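Long-range contact in tetracycline repressor protein class G (Acinetobacter baumannii, PDB 6RX9), which represses the tetracycline resistance gene by binding its operator DNA through a helix-turn-helix, and probably releases it when tetracycline binds: residues E123-V137 with D193-S205. Residues are numbered along the deposited sequence; the frame is centred on the assembly and turned at random.
Sequences EGFCPKRAVWALRAV and DSLIAGFERLRSS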
ATOM      1  N   GLU A 123      19.333 -19.247   6.429  1.00 47.48           N
ATOM      2  CA  GLU A 123      20.181 -18.034   6.250  1.00 47.01           C
ATOM      3  C   GLU A 123      20.264 -17.228   7.556  1.00 47.31           C
ATOM      4  O   GLU A 123      20.848 -16.125   7.521  1.00 47.25           O
ATOM      5  CB  GLU A 123      19.640 -17.183   5.097  1.00 45.35           C
ATOM      6  CG  GLU A 123      19.957 -17.748   3.720  1.00 45.81           C
ATOM      7  CD  GLU A 123      21.411 -17.598   3.299  1.00 47.22           C
ATOM      8  OE1 GLU A 123      22.224 -18.465   3.674  1.00 48.24           O
ATOM      9  OE2 GLU A 123      21.731 -16.607   2.606  1.00 46.58           O
ATOM     10  N   GLY A 124      19.711 -17.744   8.659  1.00 48.22           N
ATOM     11  CA  GLY A 124      19.916 -17.201  10.017  1.00 48.84           C
ATOM     12  C   GLY A 124      18.734 -16.396  10.538  1.00 48.22           C
ATOM     13  O   GLY A 124      18.899 -15.750  11.590  1.00 48.60           O
ATOM     14  N   PHE A 125      17.587 -16.416   9.848  1.00 47.59           N
ATOM     15  CA  PHE A 125      16.302 -15.856  10.351  1.00 47.09           C
ATOM     16  C   PHE A 125      15.651 -16.871  11.296  1.00 49.01           C
ATOM     17  O   PHE A 125      15.810 -18.083  11.068  1.00 50.32           O
ATOM     18  CB  PHE A 125      15.330 -15.543   9.210  1.00 45.79           C
ATOM     19  CG  PHE A 125      15.634 -14.300   8.414  1.00 44.48           C
ATOM     20  CD1 PHE A 125      16.632 -14.297   7.451  1.00 44.59           C
ATOM     21  CD2 PHE A 125      14.903 -13.137   8.609  1.00 43.73           C
ATOM     22  CE1 PHE A 125      16.904 -13.154   6.714  1.00 43.59           C
ATOM     23  CE2 PHE A 125      15.174 -11.996   7.869  1.00 42.55           C
ATOM     24  CZ  PHE A 125      16.171 -12.008   6.921  1.00 42.59           C
ATOM     25  N   CYS A 126      14.938 -16.394  12.320  1.00 49.52           N
ATOM     26  CA  CYS A 126      13.995 -17.220  13.122  1.00 51.26           C
ATOM     27  C   CYS A 126      12.675 -17.297  12.355  1.00 49.90           C
ATOM     28  O   CYS A 126      12.324 -16.353  11.650  1.00 47.82           O
ATOM     29  CB  CYS A 126      13.811 -16.661  14.529  1.00 52.88           C
ATOM     30  SG  CYS A 126      12.293 -15.699  14.749  1.00 53.40           S
ATOM     31  N   PRO A 127      11.923 -18.421  12.436  1.00 50.61           N
ATOM     32  CA  PRO A 127      10.714 -18.613  11.629  1.00 49.64           C
ATOM     33  C   PRO A 127       9.732 -17.429  11.610  1.00 47.93           C
ATOM     34  O   PRO A 127       9.260 -17.084  10.538  1.00 45.59           O
ATOM     35  CB  PRO A 127      10.049 -19.825  12.298  1.00 51.92           C
ATOM     36  CG  PRO A 127      11.213 -20.625  12.836  1.00 53.67           C
ATOM     37  CD  PRO A 127      12.208 -19.581  13.300  1.00 53.06           C
ATOM     38  N   LYS A 128       9.434 -16.859  12.784  1.00 48.36           N
ATOM     39  CA  LYS A 128       8.543 -15.677  12.948  1.00 47.21           C
ATOM     40  C   LYS A 128       9.055 -14.524  12.082  1.00 44.47           C
ATOM     41  O   LYS A 128       8.267 -13.982  11.283  1.00 42.65           O
ATOM     42  CB  LYS A 128       8.518 -15.183  14.398  1.00 48.82           C
ATOM     43  CG  LYS A 128       7.505 -15.844  15.318  1.00 51.37           C
ATOM     44  CD  LYS A 128       7.338 -15.070  16.612  1.00 52.61           C
ATOM     45  CE  LYS A 128       6.944 -15.928  17.793  1.00 55.56           C
ATOM     46  NZ  LYS A 128       7.445 -15.362  19.068  1.00 56.95           N
ATOM     47  N   ARG A 129      10.327 -14.163  12.268  1.00 43.81           N
ATOM     48  CA  ARG A 129      10.954 -12.950  11.683  1.00 42.16           C
ATOM     49  C   ARG A 129      11.127 -13.144  10.174  1.00 40.33           C
ATOM     50  O   ARG A 129      11.066 -12.134   9.452  1.00 38.42           O
ATOM     51  CB  ARG A 129      12.256 -12.627  12.422  1.00 43.43           C
ATOM     52  CG  ARG A 129      12.019 -12.095  13.828  1.00 45.12           C
ATOM     53  CD  ARG A 129      13.261 -12.038  14.693  1.00 46.80           C
ATOM     54  NE  ARG A 129      12.940 -11.593  16.046  1.00 48.48           N
ATOM     55  CZ  ARG A 129      13.306 -10.434  16.598  1.00 49.04           C
ATOM     56  NH1 ARG A 129      14.039  -9.557  15.930  1.00 48.16           N
ATOM     57  NH2 ARG A 129      12.942 -10.161  17.841  1.00 50.53           N
ATOM     58  N   ALA A 130      11.295 -14.390   9.715  1.00 39.94           N
ATOM     59  CA  ALA A 130      11.290 -14.757   8.279  1.00 38.89           C
ATOM     60  C   ALA A 130       9.957 -14.328   7.648  1.00 37.44           C
ATOM     61  O   ALA A 130       9.989 -13.662   6.600  1.00 36.03           O
ATOM     62  CB  ALA A 130      11.535 -16.237   8.108  1.00 40.36           C
ATOM     63  N   VAL A 131       8.829 -14.680   8.276  1.00 37.74           N
ATOM     64  CA  VAL A 131       7.463 -14.338   7.779  1.00 36.77           C
ATOM     65  C   VAL A 131       7.276 -12.815   7.851  1.00 35.35           C
ATOM     66  O   VAL A 131       6.756 -12.245   6.875  1.00 33.96           O
ATOM     67  CB  VAL A 131       6.356 -15.084   8.548  1.00 37.98           C
ATOM     68  CG1 VAL A 131       4.969 -14.597   8.150  1.00 37.35           C
ATOM     69  CG2 VAL A 131       6.460 -16.593   8.364  1.00 39.39           C
ATOM     70  N   TRP A 132       7.684 -12.186   8.960  1.00 35.66           N
ATOM     71  CA  TRP A 132       7.574 -10.714   9.167  1.00 34.81           C
ATOM     72  C   TRP A 132       8.359  -9.967   8.082  1.00 33.66           C
ATOM     73  O   TRP A 132       7.861  -8.932   7.609  1.00 32.14           O
ATOM     74  CB  TRP A 132       8.044 -10.304  10.566  1.00 35.57           C
ATOM     75  CG  TRP A 132       7.132 -10.715  11.679  1.00 36.90           C
ATOM     76  CD1 TRP A 132       5.837 -11.135  11.581  1.00 37.39           C
ATOM     77  CD2 TRP A 132       7.441 -10.702  13.083  1.00 38.15           C
ATOM     78  NE1 TRP A 132       5.329 -11.406  12.822  1.00 38.85           N
ATOM     79  CE2 TRP A 132       6.288 -11.145  13.764  1.00 39.41           C
ATOM     80  CE3 TRP A 132       8.579 -10.368  13.829  1.00 38.58           C
ATOM     81  CZ2 TRP A 132       6.244 -11.265  15.152  1.00 41.09           C
ATOM     82  CZ3 TRP A 132       8.533 -10.483  15.200  1.00 40.21           C
ATOM     83  CH2 TRP A 132       7.380 -10.925  15.850  1.00 41.42           C
ATOM     84  N   ALA A 133       9.545 -10.471   7.719  1.00 33.53           N
ATOM     85  CA  ALA A 133      10.452  -9.880   6.707  1.00 32.83           C
ATOM     86  C   ALA A 133       9.818  -9.978   5.314  1.00 32.13           C
ATOM     87  O   ALA A 133       9.768  -8.951   4.614  1.00 31.24           O
ATOM     88  CB  ALA A 133      11.797 -10.566   6.750  1.00 33.52           C
ATOM     89  N   LEU A 134       9.344 -11.167   4.930  1.00 32.66           N
ATOM     90  CA  LEU A 134       8.683 -11.400   3.617  1.00 32.38           C
ATOM     91  C   LEU A 134       7.470 -10.469   3.487  1.00 32.03           C
ATOM     92  O   LEU A 134       7.320  -9.840   2.422  1.00 31.35           O
ATOM     93  CB  LEU A 134       8.283 -12.874   3.500  1.00 33.23           C
ATOM     94  CG  LEU A 134       9.445 -13.850   3.311  1.00 34.12           C
ATOM     95  CD1 LEU A 134       8.995 -15.282   3.545  1.00 35.37           C
ATOM     96  CD2 LEU A 134      10.059 -13.707   1.929  1.00 33.91           C
ATOM     97  N   ARG A 135       6.658 -10.363   4.542  1.00 32.77           N
ATOM     98  CA  ARG A 135       5.418  -9.540   4.556  1.00 32.92           C
ATOM     99  C   ARG A 135       5.792  -8.054   4.494  1.00 31.47           C
ATOM    100  O   ARG A 135       5.144  -7.323   3.720  1.00 30.23           O
ATOM    101  CB  ARG A 135       4.556  -9.901   5.771  1.00 35.12           C
ATOM    102  CG  ARG A 135       3.820 -11.223   5.603  1.00 37.24           C
ATOM    103  CD  ARG A 135       2.960 -11.623   6.787  1.00 39.77           C
ATOM    104  NE  ARG A 135       2.389 -12.955   6.602  1.00 42.09           N
ATOM    105  CZ  ARG A 135       1.685 -13.623   7.514  1.00 44.34           C
ATOM    106  NH1 ARG A 135       1.447 -13.091   8.703  1.00 45.53           N
ATOM    107  NH2 ARG A 135       1.221 -14.830   7.234  1.00 45.73           N
ATOM    108  N   ALA A 136       6.808  -7.631   5.253  1.00 30.95           N
ATOM    109  CA  ALA A 136       7.287  -6.229   5.319  1.00 30.60           C
ATOM    110  C   ALA A 136       7.725  -5.754   3.927  1.00 29.89           C
ATOM    111  O   ALA A 136       7.368  -4.621   3.551  1.00 28.97           O
ATOM    112  CB  ALA A 136       8.403  -6.102   6.321  1.00 31.10           C
ATOM    113  N   VAL A 137       8.466  -6.587   3.190  1.00 29.85           N
ATOM    114  CA  VAL A 137       8.918  -6.282   1.799  1.00 29.94           C
ATOM    115  C   VAL A 137       7.680  -6.034   0.922  1.00 29.29           C
ATOM    116  O   VAL A 137       7.646  -5.011   0.209  1.00 28.39           O
ATOM    117  CB  VAL A 137       9.826  -7.394   1.235  1.00 31.20           C
ATOM    118  CG1 VAL A 137      10.062  -7.235  -0.260  1.00 31.60           C
ATOM    119  CG2 VAL A 137      11.154  -7.455   1.976  1.00 32.11           C
ATOM    120  N   ASP A 193      16.725  -1.246  -0.135  1.00 32.88           N
ATOM    121  CA  ASP A 193      18.102  -1.486   0.384  1.00 34.10           C
ATOM    122  C   ASP A 193      18.129  -1.244   1.898  1.00 33.61           C
ATOM    123  O   ASP A 193      18.796  -2.022   2.606  1.00 33.83           O
ATOM    124  CB  ASP A 193      19.126  -0.620  -0.353  1.00 35.54           C
ATOM    125  CG  ASP A 193      19.360  -1.028  -1.798  1.00 37.10           C
ATOM    126  OD1 ASP A 193      18.961  -2.154  -2.168  1.00 37.61           O
ATOM    127  OD2 ASP A 193      19.943  -0.218  -2.545  1.00 38.74           O
ATOM    128  N   SER A 194      17.427  -0.211   2.380  1.00 32.94           N
ATOM    129  CA  SER A 194      17.309   0.127   3.822  1.00 32.54           C
ATOM    130  C   SER A 194      16.588  -1.003   4.565  1.00 32.37           C
ATOM    131  O   SER A 194      17.079  -1.429   5.622  1.00 32.18           O
ATOM    132  CB  SER A 194      16.616   1.450   4.020  1.00 32.36           C
ATOM    133  OG  SER A 194      17.379   2.500   3.441  1.00 32.80           O
ATOM    134  N   LEU A 195      15.467  -1.484   4.027  1.00 31.90           N
ATOM    135  CA  LEU A 195      14.676  -2.582   4.639  1.00 32.58           C
ATOM    136  C   LEU A 195      15.567  -3.826   4.789  1.00 33.03           C
ATOM    137  O   LEU A 195      15.621  -4.391   5.899  1.00 33.42           O
ATOM    138  CB  LEU A 195      13.454  -2.857   3.755  1.00 32.79           C
ATOM    139  CG  LEU A 195      12.322  -3.661   4.394  1.00 33.84           C
ATOM    140  CD1 LEU A 195      11.905  -3.074   5.735  1.00 34.16           C
ATOM    141  CD2 LEU A 195      11.126  -3.736   3.452  1.00 33.43           C
ATOM    142  N   ILE A 196      16.266  -4.218   3.721  1.00 33.42           N
ATOM    143  CA  ILE A 196      17.103  -5.458   3.688  1.00 34.70           C
ATOM    144  C   ILE A 196      18.307  -5.287   4.627  1.00 35.57           C
ATOM    145  O   ILE A 196      18.600  -6.239   5.375  1.00 36.49           O
ATOM    146  CB  ILE A 196      17.505  -5.814   2.241  1.00 35.24           C
ATOM    147  CG1 ILE A 196      16.278  -6.218   1.416  1.00 34.89           C
ATOM    148  CG2 ILE A 196      18.578  -6.893   2.220  1.00 36.16           C
ATOM    149  CD1 ILE A 196      16.510  -6.230  -0.075  1.00 35.24           C
ATOM    150  N   ALA A 197      18.971  -4.125   4.606  1.00 35.42           N
ATOM    151  CA  ALA A 197      20.108  -3.793   5.501  1.00 36.39           C
ATOM    152  C   ALA A 197      19.667  -3.927   6.965  1.00 36.68           C
ATOM    153  O   ALA A 197      20.461  -4.437   7.779  1.00 37.38           O
ATOM    154  CB  ALA A 197      20.625  -2.405   5.208  1.00 36.41           C
ATOM    155  N   GLY A 198      18.447  -3.481   7.283  1.00 35.71           N
ATOM    156  CA  GLY A 198      17.847  -3.563   8.629  1.00 36.31           C
ATOM    157  C   GLY A 198      17.608  -4.995   9.079  1.00 37.10           C
ATOM    158  O   GLY A 198      17.796  -5.269  10.278  1.00 37.56           O
ATOM    159  N   PHE A 199      17.189  -5.880   8.167  1.00 37.39           N
ATOM    160  CA  PHE A 199      16.944  -7.318   8.457  1.00 39.16           C
ATOM    161  C   PHE A 199      18.229  -7.970   8.978  1.00 41.54           C
ATOM    162  O   PHE A 199      18.132  -8.783   9.915  1.00 42.49           O
ATOM    163  CB  PHE A 199      16.431  -8.067   7.225  1.00 38.16           C
ATOM    164  CG  PHE A 199      15.055  -7.671   6.745  1.00 36.87           C
ATOM    165  CD1 PHE A 199      14.096  -7.184   7.621  1.00 36.64           C
ATOM    166  CD2 PHE A 199      14.713  -7.820   5.410  1.00 36.08           C
ATOM    167  CE1 PHE A 199      12.833  -6.837   7.165  1.00 35.78           C
ATOM    168  CE2 PHE A 199      13.449  -7.476   4.958  1.00 35.49           C
ATOM    169  CZ  PHE A 199      12.513  -6.984   5.837  1.00 35.11           C
ATOM    170  N   GLU A 200      19.384  -7.607   8.409  1.00 44.16           N
ATOM    171  CA  GLU A 200      20.714  -8.198   8.736  1.00 47.39           C
ATOM    172  C   GLU A 200      20.893  -8.298  10.258  1.00 49.20           C
ATOM    173  O   GLU A 200      21.324  -9.371  10.724  1.00 50.13           O
ATOM    174  CB  GLU A 200      21.858  -7.372   8.143  1.00 48.84           C
ATOM    175  CG  GLU A 200      21.818  -7.252   6.630  1.00 49.69           C
ATOM    176  CD  GLU A 200      23.176  -7.123   5.958  1.00 51.92           C
ATOM    177  OE1 GLU A 200      24.011  -8.033   6.141  1.00 54.11           O
ATOM    178  OE2 GLU A 200      23.390  -6.121   5.244  1.00 53.14           O
ATOM    179  N   ARG A 201      20.552  -7.235  10.997  1.00 50.22           N
ATOM    180  CA  ARG A 201      20.796  -7.115  12.464  1.00 52.25           C
ATOM    181  C   ARG A 201      19.631  -7.733  13.251  1.00 52.11           C
ATOM    182  O   ARG A 201      19.890  -8.236  14.359  1.00 53.50           O
ATOM    183  CB  ARG A 201      20.995  -5.662  12.927  1.00 53.63           C
ATOM    184  CG  ARG A 201      20.960  -4.591  11.842  1.00 53.86           C
ATOM    185  CD  ARG A 201      22.318  -4.351  11.205  1.00 55.45           C
ATOM    186  NE  ARG A 201      22.273  -4.232   9.753  1.00 55.92           N
ATOM    187  CZ  ARG A 201      23.341  -4.080   8.969  1.00 56.99           C
ATOM    188  NH1 ARG A 201      24.555  -4.016   9.492  1.00 58.23           N
ATOM    189  NH2 ARG A 201      23.190  -3.994   7.658  1.00 56.66           N
ATOM    190  N   LEU A 202      18.403  -7.690  12.721  1.00 50.34           N
ATOM    191  CA  LEU A 202      17.169  -8.090  13.456  1.00 50.63           C
ATOM    192  C   LEU A 202      16.703  -9.494  13.041  1.00 51.10           C
ATOM    193  O   LEU A 202      15.606  -9.879  13.474  1.00 50.22           O
ATOM    194  CB  LEU A 202      16.074  -7.050  13.197  1.00 49.48           C
ATOM    195  CG  LEU A 202      16.438  -5.601  13.527  1.00 49.32           C
ATOM    196  CD1 LEU A 202      15.214  -4.703  13.425  1.00 48.63           C
ATOM    197  CD2 LEU A 202      17.063  -5.490  14.910  1.00 50.68           C
ATOM    198  N   ARG A 203      17.517 -10.235  12.278  1.00 52.36           N
ATOM    199  CA  ARG A 203      17.195 -11.588  11.737  1.00 54.38           C
ATOM    200  C   ARG A 203      16.648 -12.512  12.834  1.00 56.49           C
ATOM    201  O   ARG A 203      15.665 -13.226  12.559  1.00 55.75           O
ATOM    202  CB  ARG A 203      18.438 -12.238  11.118  1.00 55.17           C
ATOM    203  CG  ARG A 203      18.738 -11.783   9.698  1.00 54.36           C
ATOM    204  CD  ARG A 203      19.844 -12.603   9.069  1.00 55.35           C
ATOM    205  NE  ARG A 203      21.134 -12.349   9.695  1.00 56.35           N
ATOM    206  CZ  ARG A 203      22.263 -12.976   9.385  1.00 57.72           C
ATOM    207  NH1 ARG A 203      22.272 -13.909   8.446  1.00 58.13           N
ATOM    208  NH2 ARG A 203      23.383 -12.670  10.018  1.00 59.00           N
ATOM    209  N   SER A 204      17.282 -12.529  14.010  1.00 59.82           N
ATOM    210  CA  SER A 204      16.951 -13.441  15.140  1.00 63.15           C
ATOM    211  C   SER A 204      16.885 -12.660  16.459  1.00 64.90           C
ATOM    212  O   SER A 204      17.520 -11.587  16.549  1.00 64.63           O
ATOM    213  CB  SER A 204      17.945 -14.570  15.227  1.00 64.99           C
ATOM    214  OG  SER A 204      19.220 -14.094  15.633  1.00 65.87           O
ATOM    215  N   SER A 205      16.145 -13.195  17.437  1.00 67.38           N
ATOM    216  CA  SER A 205      15.990 -12.639  18.808  1.00 68.77           C
ATOM    217  C   SER A 205      17.204 -13.025  19.660  1.00 70.64           C
ATOM    218  O   SER A 205      17.883 -12.164  20.219  1.00 71.48           O
ATOM    219  CB  SER A 205      14.706 -13.112  19.440  1.00 70.19           C
ATOM    220  OG  SER A 205      14.542 -12.555  20.737  1.00 71.56           O
TER
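Phe199 packs its ring against helix 127-137, with Ala133 CB over the middle of one face, 3.8 Å from the ring centroid in a CH-pi contact. The opposite face lies on the carbonyl of Leu195, one turn back in its own helix, so the ring is sandwiched. Val137 CG2 meets the ring edge in plane, 3.8 Å from Phe199 CE2, and also touches Leu195 CD2. CB of Phe199 meets CZ of Phe125, whose ring takes Arg203 CG squarely over its centre; Trp75 of helix 75-91 meets Phe125 edge-to-face. In this all-helical C-terminal domain of a TetR-family repressor, segments 127-137 and 193-202 run antiparallel (171°), their axes 11.0 Å apart at closest approach, and the buried end lies near the probable tetracycline site, the side chains of Val137 and Asn82 about 5 Å apart. Toward Ser205 the packing gives way to polar links on a more solvent-exposed side. Cys126 N donates to Arg203 O (3.3 Å), while Cys126 SG N-caps helix 127-137 by accepting from Arg129 N. Extended from CG to NE, Arg129 carries NH1 to Leu202 O (2.9 Å), which lies in the guanidinium plane; the backbone between Ser204 and Ser205 passes over one face. Arg203, bent at chi3 (-69°), gives NE to Glu200 O and makes a weak NH1 bond to Glu123 O, beside the Schellman turn at Gly124. Ser205, exposed and poorly ordered, lies loosely alongside, its CB 3.8 Å from Arg129 NH2.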